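Local coordinates for soluble KIT ligand (Mus musculus, PDB 2O27), which binds the receptor tyrosine kinase KIT as a non-covalent homodimer, bringing two receptors together so that they activate each other by autophosphorylation, at residues His40-Leu43 with Arg44-Ile48; Leu54-Leu57 with Leu58-Ser62. One frame throughout, in Å; residues are numbered along the deposited sequence.

Interaction 1: His40-Leu43 with Arg44-Ile48; sequences HCWL and RDMVI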
loop_
_atom_site.group_PDB
_atom_site.type_symbol
_atom_site.label_atom_id
_atom_site.label_comp_id
_atom_site.label_asym_id
_atom_site.label_seq_id
_atom_site.Cartn_x
_atom_site.Cartn_y
_atom_site.Cartn_z
ATOM N N HIS A 40 -21.678 18.994 14.446
ATOM C CA HIS A 40 -23.015 18.494 14.100
ATOM C C HIS A 40 -23.360 18.743 12.635
ATOM O O HIS A 40 -24.337 18.198 12.121
ATOM C CB HIS A 40 -24.095 19.158 14.956
ATOM C CG HIS A 40 -24.442 20.541 14.508
ATOM N ND1 HIS A 40 -23.789 21.660 14.975
ATOM C CD2 HIS A 40 -25.318 20.980 13.574
ATOM C CE1 HIS A 40 -24.246 22.729 14.346
ATOM N NE2 HIS A 40 -25.175 22.345 13.489
ATOM N N CYS A 41 -22.574 19.589 11.976
ATOM C CA CYS A 41 -22.808 19.900 10.567
ATOM C C CYS A 41 -22.213 18.859 9.627
ATOM O O CYS A 41 -22.705 18.668 8.520
ATOM C CB CYS A 41 -22.180 21.244 10.194
ATOM S SG CYS A 41 -22.888 22.719 10.996
ATOM N N TRP A 42 -21.160 18.179 10.065
ATOM C CA TRP A 42 -20.498 17.244 9.173
ATOM C C TRP A 42 -20.222 15.819 9.656
ATOM O O TRP A 42 -19.968 14.947 8.836
ATOM C CB TRP A 42 -19.172 17.873 8.713
ATOM C CG TRP A 42 -18.283 18.314 9.844
ATOM C CD1 TRP A 42 -18.205 19.570 10.397
ATOM C CD2 TRP A 42 -17.331 17.501 10.561
ATOM N NE1 TRP A 42 -17.269 19.586 11.407
ATOM C CE2 TRP A 42 -16.718 18.333 11.532
ATOM C CE3 TRP A 42 -16.945 16.154 10.479
ATOM C CZ2 TRP A 42 -15.731 17.860 12.410
ATOM C CZ3 TRP A 42 -15.960 15.682 11.353
ATOM C CH2 TRP A 42 -15.366 16.540 12.308
ATOM N N LEU A 43 -20.267 15.582 10.965
ATOM C CA LEU A 43 -19.948 14.264 11.497
ATOM C C LEU A 43 -20.653 13.068 10.868
ATOM O O LEU A 43 -19.994 12.106 10.457
ATOM C CB LEU A 43 -20.173 14.202 13.004
ATOM C CG LEU A 43 -18.980 13.704 13.828
ATOM C CD1 LEU A 43 -19.495 13.023 15.084
ATOM C CD2 LEU A 43 -18.125 12.750 13.021
ATOM N N ARG A 44 -21.980 13.112 10.824
ATOM C CA ARG A 44 -22.754 12.021 10.268
ATOM C C ARG A 44 -22.321 11.658 8.850
ATOM O O ARG A 44 -22.100 10.476 8.532
ATOM C CB ARG A 44 -24.243 12.364 10.300
ATOM C CG ARG A 44 -25.158 11.259 9.815
ATOM C CD ARG A 44 -25.660 11.584 8.426
ATOM N NE ARG A 44 -26.593 10.608 7.866
ATOM C CZ ARG A 44 -27.056 10.693 6.622
ATOM N NH1 ARG A 44 -26.667 11.702 5.856
ATOM N NH2 ARG A 44 -27.875 9.771 6.131
ATOM N N ASP A 45 -22.218 12.669 7.998
ATOM C CA ASP A 45 -21.811 12.436 6.634
ATOM C C ASP A 45 -20.380 11.911 6.584
ATOM O O ASP A 45 -20.102 10.973 5.856
ATOM C CB ASP A 45 -21.911 13.716 5.808
ATOM C CG ASP A 45 -23.344 14.114 5.527
ATOM O OD1 ASP A 45 -24.167 13.223 5.286
ATOM O OD2 ASP A 45 -23.654 15.315 5.529
ATOM N N MET A 46 -19.487 12.505 7.369
ATOM C CA MET A 46 -18.092 12.078 7.359
ATOM C C MET A 46 -17.891 10.642 7.830
ATOM O O MET A 46 -17.036 9.918 7.311
ATOM C CB MET A 46 -17.230 13.008 8.212
ATOM C CG MET A 46 -16.519 14.100 7.396
ATOM S SD MET A 46 -15.396 13.439 6.109
ATOM C CE MET A 46 -14.380 12.399 7.087
ATOM N N VAL A 47 -18.674 10.249 8.830
ATOM C CA VAL A 47 -18.579 8.905 9.358
ATOM C C VAL A 47 -19.065 7.950 8.255
ATOM O O VAL A 47 -18.515 6.868 8.072
ATOM C CB VAL A 47 -19.411 8.788 10.666
ATOM C CG1 VAL A 47 -20.870 8.521 10.366
ATOM C CG2 VAL A 47 -18.800 7.759 11.561
ATOM N N ILE A 48 -20.069 8.366 7.497
ATOM C CA ILE A 48 -20.573 7.528 6.418
ATOM C C ILE A 48 -19.487 7.406 5.335
ATOM O O ILE A 48 -19.242 6.309 4.823
ATOM C CB ILE A 48 -21.897 8.108 5.828
ATOM C CG1 ILE A 48 -23.063 7.798 6.777
ATOM C CG2 ILE A 48 -22.180 7.529 4.459
ATOM C CD1 ILE A 48 -24.424 8.451 6.346
HETATM O O HOH W 1 -23.399 15.711 11.663
#

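Interaction 2: Leu54-Leu57 with Leu58-Ser62; sequences LTTL and LDKFS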
loop_
_atom_site.group_PDB
_atom_site.type_symbol
_atom_site.label_atom_id
_atom_site.label_comp_id
_atom_site.label_asym_id
_atom_site.label_seq_id
_atom_site.Cartn_x
_atom_site.Cartn_y
_atom_site.Cartn_z
ATOM N N LEU A 54 -13.176 2.841 3.989
ATOM C CA LEU A 54 -12.607 1.687 4.657
ATOM C C LEU A 54 -13.043 0.415 3.932
ATOM O O LEU A 54 -12.237 -0.476 3.714
ATOM C CB LEU A 54 -13.007 1.669 6.145
ATOM C CG LEU A 54 -12.304 2.768 6.985
ATOM C CD1 LEU A 54 -12.933 2.855 8.409
ATOM C CD2 LEU A 54 -10.811 2.455 7.103
ATOM N N THR A 55 -14.304 0.345 3.528
ATOM C CA THR A 55 -14.792 -0.811 2.786
ATOM C C THR A 55 -13.909 -1.043 1.559
ATOM O O THR A 55 -13.417 -2.147 1.335
ATOM C CB THR A 55 -16.246 -0.597 2.326
ATOM O OG1 THR A 55 -17.109 -0.713 3.458
ATOM C CG2 THR A 55 -16.653 -1.629 1.272
ATOM N N THR A 56 -13.726 0.012 0.772
ATOM C CA THR A 56 -12.907 -0.041 -0.426
ATOM C C THR A 56 -11.460 -0.425 -0.091
ATOM O O THR A 56 -10.864 -1.263 -0.771
ATOM C CB THR A 56 -12.955 1.338 -1.149
ATOM O OG1 THR A 56 -14.239 1.506 -1.777
ATOM C CG2 THR A 56 -11.858 1.459 -2.183
ATOM N N LEU A 57 -10.903 0.175 0.968
ATOM C CA LEU A 57 -9.525 -0.104 1.383
ATOM C C LEU A 57 -9.328 -1.576 1.764
ATOM O O LEU A 57 -8.363 -2.210 1.331
ATOM C CB LEU A 57 -9.125 0.753 2.594
ATOM C CG LEU A 57 -7.783 1.501 2.690
ATOM C CD1 LEU A 57 -7.302 1.412 4.152
ATOM C CD2 LEU A 57 -6.717 0.960 1.734
ATOM N N LEU A 58 -10.236 -2.097 2.591
ATOM C CA LEU A 58 -10.167 -3.480 3.058
ATOM C C LEU A 58 -10.065 -4.508 1.923
ATOM O O LEU A 58 -9.288 -5.456 1.995
ATOM C CB LEU A 58 -11.389 -3.823 3.920
ATOM C CG LEU A 58 -11.324 -5.238 4.531
ATOM C CD1 LEU A 58 -10.218 -5.287 5.571
ATOM C CD2 LEU A 58 -12.673 -5.608 5.167
ATOM N N ASP A 59 -10.859 -4.305 0.885
ATOM C CA ASP A 59 -10.887 -5.201 -0.259
ATOM C C ASP A 59 -9.545 -5.221 -1.005
ATOM O O ASP A 59 -9.362 -5.981 -1.954
ATOM C CB ASP A 59 -12.022 -4.767 -1.178
ATOM C CG ASP A 59 -12.025 -5.507 -2.503
ATOM O OD1 ASP A 59 -11.686 -4.892 -3.530
ATOM O OD2 ASP A 59 -12.371 -6.701 -2.510
ATOM N N LYS A 60 -8.597 -4.402 -0.560
ATOM C CA LYS A 60 -7.311 -4.380 -1.227
ATOM C C LYS A 60 -6.289 -5.291 -0.556
ATOM O O LYS A 60 -5.197 -5.449 -1.048
ATOM C CB LYS A 60 -6.776 -2.946 -1.323
ATOM C CG LYS A 60 -7.327 -2.164 -2.521
ATOM C CD LYS A 60 -8.819 -1.924 -2.431
ATOM C CE LYS A 60 -9.462 -1.662 -3.809
ATOM N NZ LYS A 60 -8.728 -0.653 -4.588
ATOM N N PHE A 61 -6.656 -5.904 0.560
ATOM C CA PHE A 61 -5.723 -6.752 1.277
ATOM C C PHE A 61 -6.259 -8.147 1.488
ATOM O O PHE A 61 -7.465 -8.366 1.379
ATOM C CB PHE A 61 -5.397 -6.145 2.651
ATOM C CG PHE A 61 -4.801 -4.765 2.575
ATOM C CD1 PHE A 61 -5.615 -3.644 2.409
ATOM C CD2 PHE A 61 -3.425 -4.587 2.596
ATOM C CE1 PHE A 61 -5.058 -2.387 2.265
ATOM C CE2 PHE A 61 -2.864 -3.312 2.449
ATOM C CZ PHE A 61 -3.694 -2.225 2.283
ATOM N N SER A 62 -5.357 -9.079 1.803
ATOM C CA SER A 62 -5.736 -10.455 2.085
ATOM C C SER A 62 -5.727 -10.589 3.598
ATOM O O SER A 62 -4.958 -9.927 4.292
ATOM C CB SER A 62 -4.736 -11.458 1.476
ATOM O OG SER A 62 -4.812 -11.465 0.064
#

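Interaction 1: His40-Leu43 with Arg44-Ile48
Trp42 O accepts Met46 N at 2.9 Å, the first i to i+4 bond of helix 43-58 in this four-helix-bundle cytokine, with Trp42 at the N-cap position. One residue on, Leu43 O takes Val47 N at 2.8 Å, with an N-H...O angle of 156°. His40 O, four residues back, lies too far from Arg44 N to bond it directly, and a water bridges the two: it accepts from Arg44 N at 3.1 Å and donates, weakly, to His40 O. The indole N-H is spent on Leu37 O, so Trp42 can be buried without a loose donor. With CG lying between the backbone N and the carbonyl carbon (chi1 54°), the CE3 edge of its six-membered ring is brought against Met46, whose CB lies in the ring plane; the flexible thioether chain bends away toward Ile116 and Ser120. Leu43 and Val47, compact and apolar, face helix 70-91. Arg44 sits at the margin, where its NE forms a salt bridge with Glu89 of that helix, while NH1 makes a second salt bridge, with a weak hydrogen bond, to Asp45 OD1. Cys41 is tied to Cys136 by a disulfide. The closest side-chain approach between Trp42 and Met46 is CE3 to CG, 3.7 Å.

Interaction 2: Leu54-Leu57 with Leu58-Ser62
Leu58 N donates to Leu54 O at 2.8 Å and 171°, a nearly straight bond in the last turn of helix 43-58 of the four-helix bundle. Beyond it the i to i+4 pattern weakens: Asp59 N reaches Thr55 O only at 3.4 Å. Lys60 N then turns to Leu57 O, an i to i+3 bond of 2.9 Å, although the place of this nitrogen is less sure. A type I beta turn from Leu58 to Phe61, closed by Phe61 N to Leu58 O at 3.0 Å, leads the chain out of the helix. Leucines suit the inner side: Leu54 packs on Val81, Phe113 and Phe117, Leu57 on Ile74 and Tyr24, and Leu58, its CG anti to the backbone N (chi1 -176°), extends to Tyr71. Thr55 and Thr56 occupy the outer side, and Thr55 OG1 is satisfied by Ser51 O. The long, flexible Lys60 chain, bent at chi2 and chi4, folds back beside the last turn of the helix, and its NZ forms a salt bridge with Asp23 of the second subunit, so that the turn also serves the homodimer. Phe61 adds a flat apolar group beside Leu57, bringing its edge, not its face, to the leucine methyl. That same edge meets Leu57 O near the ring plane, CD1 lying 3.3 Å from it, while CE1 touches Leu57 CD2 at 3.8 Å.

Overall arrangement
Interactions 1 and 2 mark the beginning and end of one helix, 43-58, on opposite sides of the chain's centre, with their own centres about 22 Å apart. Interaction 1 is the more buried; its residues pack against helices 70-91 and 110-124 of the same subunit, and no other protein chain touches it. Interaction 2 is only partly buried: its leucines meet those same two helices, while its turn reaches the second subunit. The chemistry follows the place. At 40-48 a water and backbone carbonyls satisfy the donors and the arginine's charge is paired within the subunit; at 54-62 the helical bonding gives way to a turn and the lysine charge is paired across the dimer.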